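Side-chain contacts in ribulose bisphosphate carboxylase (Pyrococcus horikoshii, PDB 2D69), which probably catalyses the addition of CO2 and water to ribulose 1,5-bisphosphate, yielding two molecules of 3-phosphoglycerate, as part of an archaeal AMP degradation pathway: residues K205-R210 / Y223-T228; E168-I173 / D183-D188; F123-E128 / A302-V307; T294-A299 / N330-S335. All blocks are in the same frame, centred on the assembly; numbering follows the deposited sequence.

Contact 1: residues K205-R210 / Y223-T228; sequences KLYRVR and YLINIT. With SO4 (sulfate ion), chain I.
Tyr-223 reaches from its strand to helix 199-217, where it meets Leu-206 and Tyr-207. Its CB lies 3.7 Å from Tyr-207 OH. With CG anti to the backbone N (chi1 -175°), the ring swings across the tip of Tyr-207, and the two side chains cross at about a right angle. Tyr-223 CD2 then sits 3.8 Å from Tyr-207 CZ. The ring planes are 42° apart with centroids 5.7 Å from each other. One atom further on, Tyr-223 CE2 touches Leu-206 CB at 3.9 Å. Ile-225 CB lies over the centre of one face of the Tyr-223 ring, 3.7 Å above its plane, while the CG2 of the same isoleucine approaches Tyr-207 OH at 3.5 Å. The hydroxyl of Tyr-223 finishes the path in a hydrogen bond with Asp-187. On the outer side of the helix, Lys-205 NZ hydrogen-bonds O3 of a sulfate ion at 2.7 Å, and Arg-208 forms a salt bridge with Glu-145 of a second subunit. Helix 199-217 thus packs onto strand 222-224, completing the beta-alpha-beta unit that starts at strand 184-186 in the alpha/beta barrel.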
loop_
_atom_site.group_PDB
_atom_site.type_symbol
_atom_site.label_atom_id
_atom_site.label_comp_id
_atom_site.label_asym_id
_atom_site.label_seq_id
_atom_site.Cartn_x
_atom_site.Cartn_y
_atom_site.Cartn_z
ATOM N N LYS A 205 -9.703 8.068 27.580
ATOM C CA LYS A 205 -9.925 8.752 28.863
ATOM C C LYS A 205 -8.890 8.425 29.920
ATOM O O LYS A 205 -8.365 9.311 30.563
ATOM C CB LYS A 205 -11.335 8.471 29.395
ATOM C CG LYS A 205 -11.738 9.132 30.711
ATOM C CD LYS A 205 -11.779 10.650 30.611
ATOM C CE LYS A 205 -12.220 11.245 31.938
ATOM N NZ LYS A 205 -12.353 12.767 31.867
ATOM N N LEU A 206 -8.591 7.152 30.112
ATOM C CA LEU A 206 -7.823 6.742 31.291
ATOM C C LEU A 206 -6.371 7.173 31.250
ATOM O O LEU A 206 -5.769 7.432 32.292
ATOM C CB LEU A 206 -7.914 5.240 31.496
ATOM C CG LEU A 206 -9.065 4.747 32.361
ATOM C CD1 LEU A 206 -8.783 5.054 33.788
ATOM C CD2 LEU A 206 -10.411 5.374 31.895
ATOM N N TYR A 207 -5.814 7.282 30.057
ATOM C CA TYR A 207 -4.418 7.703 29.912
ATOM C C TYR A 207 -4.292 9.194 30.146
ATOM O O TYR A 207 -3.241 9.672 30.570
ATOM C CB TYR A 207 -3.820 7.217 28.560
ATOM C CG TYR A 207 -3.540 5.712 28.608
ATOM C CD1 TYR A 207 -4.425 4.782 28.075
ATOM C CD2 TYR A 207 -2.402 5.205 29.300
ATOM C CE1 TYR A 207 -4.178 3.472 28.189
ATOM C CE2 TYR A 207 -2.160 3.885 29.411
ATOM C CZ TYR A 207 -3.057 3.003 28.878
ATOM O OH TYR A 207 -2.889 1.643 28.944
ATOM N N ARG A 208 -5.345 9.945 29.861
ATOM C CA ARG A 208 -5.382 11.355 30.260
ATOM C C ARG A 208 -5.391 11.524 31.790
ATOM O O ARG A 208 -4.652 12.328 32.348
ATOM C CB ARG A 208 -6.587 12.082 29.651
ATOM C CG ARG A 208 -6.552 12.104 28.116
ATOM C CD ARG A 208 -7.741 12.832 27.448
ATOM N NE ARG A 208 -7.699 14.252 27.792
ATOM C CZ ARG A 208 -8.413 14.848 28.754
ATOM N NH1 ARG A 208 -9.289 14.162 29.504
ATOM N NH2 ARG A 208 -8.254 16.169 28.964
ATOM N N VAL A 209 -6.203 10.735 32.460
ATOM C CA VAL A 209 -6.228 10.726 33.917
ATOM C C VAL A 209 -4.854 10.296 34.444
ATOM O O VAL A 209 -4.303 10.922 35.372
ATOM C CB VAL A 209 -7.266 9.713 34.440
ATOM C CG1 VAL A 209 -7.197 9.544 35.999
ATOM C CG2 VAL A 209 -8.679 10.070 33.995
ATOM N N ARG A 210 -4.309 9.226 33.847
ATOM C CA ARG A 210 -3.007 8.712 34.183
ATOM C C ARG A 210 -1.984 9.832 34.135
ATOM O O ARG A 210 -1.245 10.056 35.112
ATOM C CB ARG A 210 -2.600 7.600 33.191
ATOM C CG ARG A 210 -1.377 6.818 33.552
ATOM C CD ARG A 210 -0.083 7.520 33.239
ATOM N NE ARG A 210 0.230 7.586 31.817
ATOM C CZ ARG A 210 0.789 6.625 31.090
ATOM N NH1 ARG A 210 1.097 5.430 31.591
ATOM N NH2 ARG A 210 1.057 6.868 29.801
ATOM N N TYR A 223 -1.063 1.075 33.632
ATOM C CA TYR A 223 -2.392 0.523 33.449
ATOM C C TYR A 223 -2.286 -0.815 32.736
ATOM O O TYR A 223 -1.943 -0.866 31.563
ATOM C CB TYR A 223 -3.240 1.508 32.611
ATOM C CG TYR A 223 -4.701 1.131 32.437
ATOM C CD1 TYR A 223 -5.276 0.106 33.164
ATOM C CD2 TYR A 223 -5.504 1.808 31.547
ATOM C CE1 TYR A 223 -6.575 -0.242 32.980
ATOM C CE2 TYR A 223 -6.841 1.477 31.380
ATOM C CZ TYR A 223 -7.362 0.460 32.071
ATOM O OH TYR A 223 -8.674 0.117 31.890
ATOM N N LEU A 224 -2.615 -1.873 33.453
ATOM C CA LEU A 224 -2.638 -3.201 32.941
ATOM C C LEU A 224 -3.987 -3.378 32.319
ATOM O O LEU A 224 -4.894 -4.001 32.880
ATOM C CB LEU A 224 -2.416 -4.216 34.060
ATOM C CG LEU A 224 -1.186 -3.907 34.929
ATOM C CD1 LEU A 224 -1.131 -4.855 36.093
ATOM C CD2 LEU A 224 0.111 -3.943 34.175
ATOM N N ILE A 225 -4.100 -2.839 31.121
ATOM C CA ILE A 225 -5.350 -2.767 30.388
ATOM C C ILE A 225 -5.588 -4.028 29.626
ATOM O O ILE A 225 -4.702 -4.490 28.906
ATOM C CB ILE A 225 -5.329 -1.498 29.487
ATOM C CG1 ILE A 225 -6.692 -1.325 28.790
ATOM C CG2 ILE A 225 -4.196 -1.530 28.453
ATOM C CD1 ILE A 225 -6.921 0.079 28.361
ATOM N N ASN A 226 -6.788 -4.596 29.782
ATOM C CA ASN A 226 -7.137 -5.894 29.204
ATOM C C ASN A 226 -7.478 -5.826 27.704
ATOM O O ASN A 226 -8.537 -5.373 27.329
ATOM C CB ASN A 226 -8.298 -6.436 29.969
ATOM C CG ASN A 226 -8.584 -7.870 29.684
ATOM O OD1 ASN A 226 -9.440 -8.490 30.351
ATOM N ND2 ASN A 226 -7.830 -8.455 28.802
ATOM N N ILE A 227 -6.558 -6.277 26.862
ATOM C CA ILE A 227 -6.709 -6.288 25.388
ATOM C C ILE A 227 -7.183 -7.656 24.885
ATOM O O ILE A 227 -7.295 -7.879 23.697
ATOM C CB ILE A 227 -5.401 -5.954 24.690
ATOM C CG1 ILE A 227 -4.331 -7.006 24.919
ATOM C CG2 ILE A 227 -4.794 -4.568 25.211
ATOM C CD1 ILE A 227 -3.184 -6.916 23.878
ATOM N N THR A 228 -7.431 -8.565 25.797
ATOM C CA THR A 228 -7.853 -9.917 25.437
ATOM C C THR A 228 -9.064 -9.861 24.476
ATOM O O THR A 228 -9.989 -9.064 24.660
ATOM C CB THR A 228 -8.245 -10.675 26.681
ATOM O OG1 THR A 228 -7.171 -10.710 27.603
ATOM C CG2 THR A 228 -8.558 -12.131 26.389
HETATM S S SO4 I . -8.719 14.017 33.441
HETATM O O1 SO4 I . -8.766 15.463 33.625
HETATM O O2 SO4 I . -8.580 13.371 34.746
HETATM O O3 SO4 I . -9.935 13.575 32.760
HETATM O O4 SO4 I . -7.564 13.694 32.614
#

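Contact 2: residues E168-I173 / D183-D188; sequences EEYAEI and DLLKDD
Tyr-170 points from helix 167-179 at Leu-185 and Asp-187, bringing together the helix and the second strand of the beta-alpha-beta unit 154-157, 167-179, 184-186 of the alpha/beta barrel. Its ring and the carboxylate of Asp-187 are turned 52° from each other, and the two side chains meet at a slant. The hydroxyl donates to Asp-187 OD1 over 2.8 Å, arriving on the anti side and 21° out of the carboxylate plane. Asp-187 reaches it with CG anti to its carbonyl carbon (chi1 -75°). Tyr-223 also bonds to OD1, while Arg-202 forms a salt bridge to OD2, which would be expected to stabilise the negative charge in this buried place. Beside the hydroxyl, Tyr-170 CE2 also makes an apolar contact, 4.1 Å from Leu-185 CD2. Phe-191 stacks on the same ring and Trp-165 meets it edge-to-face. A phenylalanine in place of Tyr-170 would lack the hydroxyl and would probably leave Asp-187 OD1 short of one donor and the bound water without one of its partners. The neighbouring Lys-186 and Asp-188 are predicted magnesium ligands, the lysine by way of a carbamate not present here, and Lys-186 NZ instead donates to Asp-187 O at 3.1 Å. The water donates to Tyr-170 OH at 2.8 Å and accepts from Asp-188 N at 3.0 Å.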
loop_
_atom_site.group_PDB
_atom_site.type_symbol
_atom_site.label_atom_id
_atom_site.label_comp_id
_atom_site.label_asym_id
_atom_site.label_seq_id
_atom_site.Cartn_x
_atom_site.Cartn_y
_atom_site.Cartn_z
ATOM N N GLU A 168 -16.568 6.992 32.463
ATOM C CA GLU A 168 -16.442 8.083 33.428
ATOM C C GLU A 168 -16.263 7.581 34.865
ATOM O O GLU A 168 -15.482 8.108 35.624
ATOM C CB GLU A 168 -17.681 8.987 33.373
ATOM C CG GLU A 168 -17.559 10.254 34.212
ATOM C CD GLU A 168 -16.264 11.031 33.928
ATOM O OE1 GLU A 168 -15.625 11.547 34.877
ATOM O OE2 GLU A 168 -15.858 11.110 32.745
ATOM N N GLU A 169 -16.999 6.536 35.224
ATOM C CA GLU A 169 -16.960 6.028 36.592
ATOM C C GLU A 169 -15.598 5.359 36.782
ATOM O O GLU A 169 -14.995 5.439 37.841
ATOM C CB GLU A 169 -18.085 5.029 36.837
ATOM C CG GLU A 169 -19.520 5.560 36.827
ATOM C CD GLU A 169 -20.581 4.455 36.631
ATOM O OE1 GLU A 169 -20.309 3.401 36.031
ATOM O OE2 GLU A 169 -21.721 4.615 37.084
ATOM N N TYR A 170 -15.093 4.706 35.727
ATOM C CA TYR A 170 -13.814 4.027 35.821
ATOM C C TYR A 170 -12.699 5.066 35.964
ATOM O O TYR A 170 -11.790 4.874 36.746
ATOM C CB TYR A 170 -13.559 3.163 34.602
ATOM C CG TYR A 170 -12.737 1.930 34.819
ATOM C CD1 TYR A 170 -13.224 0.896 35.604
ATOM C CD2 TYR A 170 -11.487 1.758 34.207
ATOM C CE1 TYR A 170 -12.511 -0.270 35.808
ATOM C CE2 TYR A 170 -10.764 0.539 34.391
ATOM C CZ TYR A 170 -11.298 -0.457 35.202
ATOM O OH TYR A 170 -10.678 -1.695 35.410
ATOM N N ALA A 171 -12.818 6.182 35.246
ATOM C CA ALA A 171 -11.864 7.290 35.368
ATOM C C ALA A 171 -11.781 7.803 36.785
ATOM O O ALA A 171 -10.702 8.196 37.248
ATOM C CB ALA A 171 -12.230 8.424 34.421
ATOM N N GLU A 172 -12.909 7.822 37.476
ATOM C CA GLU A 172 -12.955 8.399 38.840
ATOM C C GLU A 172 -12.323 7.461 39.850
ATOM O O GLU A 172 -11.592 7.881 40.728
ATOM C CB GLU A 172 -14.395 8.773 39.260
ATOM C CG GLU A 172 -14.954 9.905 38.400
ATOM C CD GLU A 172 -16.436 10.267 38.662
ATOM O OE1 GLU A 172 -17.259 9.411 39.118
ATOM O OE2 GLU A 172 -16.775 11.431 38.368
ATOM N N ILE A 173 -12.625 6.183 39.743
ATOM C CA ILE A 173 -11.970 5.253 40.624
ATOM C C ILE A 173 -10.479 5.185 40.354
ATOM O O ILE A 173 -9.685 5.190 41.303
ATOM C CB ILE A 173 -12.689 3.890 40.666
ATOM C CG1 ILE A 173 -12.037 2.994 41.706
ATOM C CG2 ILE A 173 -12.773 3.222 39.323
ATOM C CD1 ILE A 173 -12.169 3.557 43.112
ATOM N N ASP A 183 0.511 1.806 41.929
ATOM C CA ASP A 183 1.334 1.978 40.752
ATOM C C ASP A 183 0.542 1.633 39.492
ATOM O O ASP A 183 0.561 2.398 38.520
ATOM C CB ASP A 183 2.614 1.159 40.818
ATOM C CG ASP A 183 3.440 1.468 42.028
ATOM O OD1 ASP A 183 3.907 2.620 42.119
ATOM O OD2 ASP A 183 3.674 0.624 42.930
ATOM N N LEU A 184 -0.183 0.508 39.554
ATOM C CA LEU A 184 -0.784 -0.122 38.419
ATOM C C LEU A 184 -2.294 -0.348 38.576
ATOM O O LEU A 184 -2.743 -1.091 39.449
ATOM C CB LEU A 184 -0.083 -1.454 38.239
ATOM C CG LEU A 184 1.416 -1.439 37.971
ATOM C CD1 LEU A 184 1.914 -2.867 37.915
ATOM C CD2 LEU A 184 1.723 -0.684 36.690
ATOM N N LEU A 185 -3.106 0.340 37.770
ATOM C CA LEU A 185 -4.508 0.043 37.671
ATOM C C LEU A 185 -4.579 -1.236 36.909
ATOM O O LEU A 185 -3.791 -1.439 35.983
ATOM C CB LEU A 185 -5.209 1.141 36.906
ATOM C CG LEU A 185 -6.717 0.934 36.671
ATOM C CD1 LEU A 185 -7.516 0.934 37.982
ATOM C CD2 LEU A 185 -7.216 1.980 35.712
ATOM N N LYS A 186 -5.499 -2.123 37.259
ATOM C CA LYS A 186 -5.595 -3.393 36.574
ATOM C C LYS A 186 -7.041 -3.691 36.221
ATOM O O LYS A 186 -7.907 -3.664 37.074
ATOM C CB LYS A 186 -4.967 -4.521 37.411
ATOM C CG LYS A 186 -4.986 -5.913 36.799
ATOM C CD LYS A 186 -4.279 -7.004 37.652
ATOM C CE LYS A 186 -4.772 -8.440 37.234
ATOM N NZ LYS A 186 -6.259 -8.609 36.760
ATOM N N ASP A 187 -7.297 -4.010 34.966
ATOM C CA ASP A 187 -8.616 -4.493 34.566
ATOM C C ASP A 187 -8.793 -5.930 35.004
ATOM O O ASP A 187 -7.845 -6.708 34.928
ATOM C CB ASP A 187 -8.757 -4.537 33.044
ATOM C CG ASP A 187 -8.947 -3.178 32.410
ATOM O OD1 ASP A 187 -9.244 -2.164 33.095
ATOM O OD2 ASP A 187 -8.809 -3.062 31.172
ATOM N N ASP A 188 -10.033 -6.293 35.322
ATOM C CA ASP A 188 -10.427 -7.652 35.537
ATOM C C ASP A 188 -10.314 -8.450 34.261
ATOM O O ASP A 188 -10.504 -7.927 33.181
ATOM C CB ASP A 188 -11.884 -7.731 35.988
ATOM C CG ASP A 188 -12.237 -9.096 36.509
ATOM O OD1 ASP A 188 -12.955 -9.877 35.805
ATOM O OD2 ASP A 188 -11.786 -9.462 37.626
HETATM O O HOH W 1 -12.020 -4.106 35.628
#

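Contact 3: residues F123-E128 / A302-V307; sequences FHPPYE and ARMIGV
Met-304 presses its terminal methyl against the rim of Phe-123. CE lies near the ring plane, at the edge, 3.5 Å from Phe-123 CE1 and 3.6 Å from CZ, so the methyl meets the outer corner of the ring. The methionine chain is fully extended through its first two torsions (both 180°). At the sulfur the methyl is modelled nearly eclipsed (chi3 -13°) with a short SD-CE bond, so its exact position is doubtful. The same methyl approaches Pro-125 CG, at 4.2 Å. CE therefore sits against the last part of strand 115-124 and the turn that follows it. Nothing polar links these side chains; a hydrogen bond from Lys-300 to the carbonyl O of Phe-123 ties the strand to the same helix. Just beyond Met-304 that helix stops in a Schellman motif, with Gly-306, at positive phi, as its C-prime residue. Its defining pairs are Val-307 N to Ala-302 O, at 2.9 Å, and Gly-306 N to Arg-303 O. Gly-306 N additionally bonds to Ala-302 O at 2.8 Å, coming from the opposite face of that carbonyl's plane to Val-307 N. Far from the annotated sites, the contact belongs to the interdomain seam of the RuBisCO large chain, where the end of strand 115-124 and the turn after it pack on helix 295-305 of the catalytic alpha/beta barrel.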
loop_
_atom_site.group_PDB
_atom_site.type_symbol
_atom_site.label_atom_id
_atom_site.label_comp_id
_atom_site.label_asym_id
_atom_site.label_seq_id
_atom_site.Cartn_x
_atom_site.Cartn_y
_atom_site.Cartn_z
ATOM N N PHE A 123 9.732 -29.084 31.641
ATOM C CA PHE A 123 10.485 -29.382 30.452
ATOM C C PHE A 123 11.774 -28.514 30.496
ATOM O O PHE A 123 11.860 -27.476 31.217
ATOM C CB PHE A 123 9.627 -29.206 29.188
ATOM C CG PHE A 123 9.243 -27.762 28.913
ATOM C CD1 PHE A 123 9.917 -27.041 27.983
ATOM C CD2 PHE A 123 8.185 -27.168 29.588
ATOM C CE1 PHE A 123 9.548 -25.707 27.704
ATOM C CE2 PHE A 123 7.835 -25.795 29.328
ATOM C CZ PHE A 123 8.513 -25.105 28.404
ATOM N N HIS A 124 12.801 -28.994 29.820
ATOM C CA HIS A 124 14.100 -28.337 29.821
ATOM C C HIS A 124 14.525 -28.183 28.347
ATOM O O HIS A 124 14.952 -29.143 27.710
ATOM C CB HIS A 124 15.115 -29.159 30.669
ATOM C CG HIS A 124 14.583 -29.538 32.036
ATOM N ND1 HIS A 124 13.774 -28.709 32.779
ATOM C CD2 HIS A 124 14.688 -30.671 32.761
ATOM C CE1 HIS A 124 13.406 -29.307 33.894
ATOM N NE2 HIS A 124 13.946 -30.500 33.911
ATOM N N PRO A 125 14.392 -26.993 27.785
ATOM C CA PRO A 125 14.850 -26.789 26.404
ATOM C C PRO A 125 16.350 -26.624 26.280
ATOM O O PRO A 125 16.920 -25.836 26.994
ATOM C CB PRO A 125 14.084 -25.544 25.962
ATOM C CG PRO A 125 13.884 -24.736 27.321
ATOM C CD PRO A 125 13.705 -25.824 28.334
ATOM N N PRO A 126 16.991 -27.329 25.343
ATOM C CA PRO A 126 18.426 -27.123 25.100
ATOM C C PRO A 126 18.690 -25.758 24.495
ATOM O O PRO A 126 17.750 -25.059 24.062
ATOM C CB PRO A 126 18.792 -28.245 24.142
ATOM C CG PRO A 126 17.440 -28.587 23.432
ATOM C CD PRO A 126 16.413 -28.358 24.461
ATOM N N TYR A 127 19.949 -25.358 24.487
ATOM C CA TYR A 127 20.320 -23.993 24.039
ATOM C C TYR A 127 19.805 -23.733 22.615
ATOM O O TYR A 127 19.305 -22.655 22.319
ATOM C CB TYR A 127 21.836 -23.775 24.142
ATOM C CG TYR A 127 22.224 -22.324 23.876
ATOM C CD1 TYR A 127 22.187 -21.365 24.888
ATOM C CD2 TYR A 127 22.578 -21.910 22.621
ATOM C CE1 TYR A 127 22.512 -20.054 24.628
ATOM C CE2 TYR A 127 22.850 -20.579 22.352
ATOM C CZ TYR A 127 22.845 -19.672 23.367
ATOM O OH TYR A 127 23.177 -18.377 23.078
ATOM N N GLU A 128 19.886 -24.732 21.745
ATOM C CA GLU A 128 19.576 -24.553 20.357
ATOM C C GLU A 128 18.068 -24.498 20.130
ATOM O O GLU A 128 17.654 -24.053 19.078
ATOM C CB GLU A 128 20.240 -25.626 19.459
ATOM C CG GLU A 128 21.750 -25.425 19.239
ATOM C CD GLU A 128 22.116 -24.105 18.547
ATOM O OE1 GLU A 128 22.990 -23.392 19.109
ATOM O OE2 GLU A 128 21.574 -23.804 17.446
ATOM N N ALA A 302 5.529 -19.377 29.234
ATOM C CA ALA A 302 5.122 -18.002 29.108
ATOM C C ALA A 302 6.359 -17.090 29.211
ATOM O O ALA A 302 6.406 -16.042 28.539
ATOM C CB ALA A 302 4.059 -17.641 30.198
ATOM N N ARG A 303 7.329 -17.455 30.072
ATOM C CA ARG A 303 8.573 -16.685 30.192
ATOM C C ARG A 303 9.412 -16.762 28.900
ATOM O O ARG A 303 10.017 -15.780 28.467
ATOM C CB ARG A 303 9.377 -17.191 31.383
ATOM C CG ARG A 303 10.705 -16.484 31.546
ATOM C CD ARG A 303 11.401 -16.712 32.862
ATOM N NE ARG A 303 12.654 -15.993 32.857
ATOM C CZ ARG A 303 13.728 -16.296 33.571
ATOM N NH1 ARG A 303 13.712 -17.340 34.406
ATOM N NH2 ARG A 303 14.827 -15.542 33.472
ATOM N N MET A 304 9.438 -17.944 28.277
ATOM C CA MET A 304 10.274 -18.170 27.125
ATOM C C MET A 304 9.763 -17.341 25.941
ATOM O O MET A 304 10.548 -16.571 25.330
ATOM C CB MET A 304 10.307 -19.701 26.857
ATOM C CG MET A 304 11.124 -20.208 25.673
ATOM S SD MET A 304 11.073 -22.108 25.475
ATOM C CE MET A 304 10.438 -22.445 26.890
ATOM N N ILE A 305 8.458 -17.415 25.681
ATOM C CA ILE A 305 7.835 -16.538 24.715
ATOM C C ILE A 305 8.107 -15.113 25.131
ATOM O O ILE A 305 8.646 -14.284 24.377
ATOM C CB ILE A 305 6.303 -16.823 24.590
ATOM C CG1 ILE A 305 6.097 -18.190 23.966
ATOM C CG2 ILE A 305 5.670 -15.768 23.675
ATOM C CD1 ILE A 305 4.729 -18.788 24.201
ATOM N N GLY A 306 7.773 -14.810 26.378
ATOM C CA GLY A 306 8.129 -13.513 26.901
ATOM C C GLY A 306 7.079 -12.652 27.540
ATOM O O GLY A 306 6.993 -11.483 27.194
ATOM N N VAL A 307 6.320 -13.180 28.506
ATOM C CA VAL A 307 5.477 -12.323 29.358
ATOM C C VAL A 307 6.402 -11.654 30.321
ATOM O O VAL A 307 7.428 -12.224 30.654
ATOM C CB VAL A 307 4.333 -13.137 30.089
ATOM C CG1 VAL A 307 3.491 -13.862 29.086
ATOM C CG2 VAL A 307 4.876 -14.004 31.129
#

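Contact 4: residues T294-A299 / N330-S335; sequences TMLALA and NDFLLS
Leu-296 and Phe-332 both hold CG anti to the backbone N (chi1 170° and 162°), which sends the two side chains into the gap between their helices. There Leu-296 CD1 sits 4.0 Å from Phe-332 CB, and the side chains meet at a slant. The outer end of the phenylalanine ring continues across to helix 295-305, with CE2 3.9 Å from Ala-299 O, which lies at the ring edge and near its plane. Leu-333 adds a second point of packing, its CD2 4.1 Å from Ala-299 CB; the CA atoms of Ala-299 and Leu-333 are 7.5 Å apart, consistent with the small alanine side chain. An alanine in place of Phe-332 would lose the ring and is likely to open a gap beside Leu-296 and Ala-299 and to deprive Arg-303 of its cation-pi partner. One end of each helix carries its own bonds. Thr-294, the N-cap, accepts from Ala-297 N through OG1 at 3.2 Å. At the other helix's C-terminal end, Ser-335 OG donates at 2.8 Å to the carbonyl O of Phe-332, in the carbonyl plane and on a lone pair, while Ser-335 N shares the same acceptor. The axes of segments 295-299 and 330-334 approach to 10.2 Å at a crossing angle of -15°, as expected for neighbouring helices on the outside of an alpha/beta barrel, here flanking strand 309-311 in sequence.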
loop_
_atom_site.group_PDB
_atom_site.type_symbol
_atom_site.label_atom_id
_atom_site.label_comp_id
_atom_site.label_asym_id
_atom_site.label_seq_id
_atom_site.Cartn_x
_atom_site.Cartn_y
_atom_site.Cartn_z
ATOM N N THR A 294 1.503 -28.536 34.974
ATOM C CA THR A 294 1.752 -27.756 36.185
ATOM C C THR A 294 1.854 -26.288 35.854
ATOM O O THR A 294 2.159 -25.924 34.726
ATOM C CB THR A 294 3.046 -28.173 36.855
ATOM O OG1 THR A 294 4.144 -27.929 35.953
ATOM C CG2 THR A 294 3.066 -29.669 37.179
ATOM N N MET A 295 1.621 -25.442 36.861
ATOM C CA MET A 295 1.771 -24.004 36.728
ATOM C C MET A 295 3.225 -23.663 36.394
ATOM O O MET A 295 3.472 -22.696 35.691
ATOM C CB MET A 295 1.314 -23.220 37.990
ATOM C CG MET A 295 1.379 -21.681 37.821
ATOM S SD MET A 295 0.260 -21.107 36.506
ATOM C CE MET A 295 1.228 -19.893 35.708
ATOM N N LEU A 296 4.171 -24.472 36.880
ATOM C CA LEU A 296 5.593 -24.260 36.598
ATOM C C LEU A 296 5.898 -24.356 35.082
ATOM O O LEU A 296 6.629 -23.525 34.532
ATOM C CB LEU A 296 6.445 -25.267 37.360
ATOM C CG LEU A 296 7.939 -25.310 36.982
ATOM C CD1 LEU A 296 8.541 -23.937 37.262
ATOM C CD2 LEU A 296 8.671 -26.381 37.786
ATOM N N ALA A 297 5.299 -25.345 34.417
ATOM C CA ALA A 297 5.532 -25.561 32.989
ATOM C C ALA A 297 4.896 -24.459 32.153
ATOM O O ALA A 297 5.483 -23.932 31.222
ATOM C CB ALA A 297 5.005 -26.921 32.566
ATOM N N LEU A 298 3.675 -24.105 32.523
ATOM C CA LEU A 298 2.960 -23.009 31.908
ATOM C C LEU A 298 3.772 -21.765 32.049
ATOM O O LEU A 298 3.969 -21.053 31.087
ATOM C CB LEU A 298 1.649 -22.799 32.605
ATOM C CG LEU A 298 0.457 -22.237 31.879
ATOM C CD1 LEU A 298 -0.812 -22.489 32.733
ATOM C CD2 LEU A 298 0.627 -20.758 31.659
ATOM N N ALA A 299 4.268 -21.525 33.251
ATOM C CA ALA A 299 5.042 -20.334 33.532
ATOM C C ALA A 299 6.335 -20.296 32.701
ATOM O O ALA A 299 6.800 -19.227 32.317
ATOM C CB ALA A 299 5.388 -20.261 35.016
ATOM N N ASN A 330 8.151 -18.950 41.572
ATOM C CA ASN A 330 8.717 -17.603 41.606
ATOM C C ASN A 330 10.226 -17.643 41.417
ATOM O O ASN A 330 10.782 -16.763 40.756
ATOM C CB ASN A 330 8.425 -16.871 42.936
ATOM C CG ASN A 330 6.953 -16.387 43.082
ATOM O OD1 ASN A 330 6.638 -15.648 44.028
ATOM N ND2 ASN A 330 6.064 -16.809 42.191
ATOM N N ASP A 331 10.873 -18.649 42.038
ATOM C CA ASP A 331 12.312 -18.828 41.951
ATOM C C ASP A 331 12.719 -19.032 40.497
ATOM O O ASP A 331 13.665 -18.439 40.028
ATOM C CB ASP A 331 12.790 -20.050 42.779
ATOM C CG ASP A 331 12.834 -19.768 44.290
ATOM O OD1 ASP A 331 13.148 -20.713 45.046
ATOM O OD2 ASP A 331 12.559 -18.659 44.806
ATOM N N PHE A 332 12.003 -19.901 39.805
ATOM C CA PHE A 332 12.188 -20.053 38.371
ATOM C C PHE A 332 11.973 -18.746 37.607
ATOM O O PHE A 332 12.819 -18.340 36.835
ATOM C CB PHE A 332 11.254 -21.113 37.780
ATOM C CG PHE A 332 11.137 -20.977 36.311
ATOM C CD1 PHE A 332 12.226 -21.331 35.496
ATOM C CD2 PHE A 332 10.014 -20.362 35.729
ATOM C CE1 PHE A 332 12.180 -21.092 34.119
ATOM C CE2 PHE A 332 9.954 -20.153 34.342
ATOM C CZ PHE A 332 11.045 -20.523 33.537
ATOM N N LEU A 333 10.851 -18.079 37.810
ATOM C CA LEU A 333 10.571 -16.836 37.097
ATOM C C LEU A 333 11.716 -15.826 37.217
ATOM O O LEU A 333 12.008 -15.067 36.244
ATOM C CB LEU A 333 9.266 -16.203 37.546
ATOM C CG LEU A 333 7.992 -16.958 37.075
ATOM C CD1 LEU A 333 6.795 -16.277 37.677
ATOM C CD2 LEU A 333 7.808 -16.987 35.574
ATOM N N LEU A 334 12.374 -15.816 38.381
ATOM C CA LEU A 334 13.382 -14.808 38.645
ATOM C C LEU A 334 14.792 -15.308 38.400
ATOM O O LEU A 334 15.717 -14.528 38.505
ATOM C CB LEU A 334 13.270 -14.290 40.093
ATOM C CG LEU A 334 12.061 -13.433 40.453
ATOM C CD1 LEU A 334 11.925 -13.372 41.981
ATOM C CD2 LEU A 334 12.187 -12.050 39.852
ATOM N N SER A 335 14.964 -16.591 38.075
ATOM C CA SER A 335 16.281 -17.185 37.944
ATOM C C SER A 335 16.930 -16.750 36.632
ATOM O O SER A 335 16.250 -16.398 35.658
ATOM C CB SER A 335 16.214 -18.727 37.946
ATOM O OG SER A 335 15.508 -19.164 36.796
#

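Contacts 1 and 2 are buried and adjoin: strands 184-186 and 222-224 are neighbours in the barrel sheet. Contacts 1, 3 and 4 are held by packing across their segments. Contact 2 alone has a hydrogen bond between its two segments, close to the predicted magnesium ligands, and Tyr-223 OH of contact 1 bonds to Asp-187 of contact 2. Contacts 3 and 4 share helix 295-305, its later part meeting the N-terminal domain and its earlier part helix 323-334. Contact 3 is largely buried between domains, whereas contact 4 is only partly buried. Arg-303 of contact 3 hydrogen-bonds Ser-335 O of contact 4. The two pairs lie well apart, with centres about 28 to 33 Å from each other.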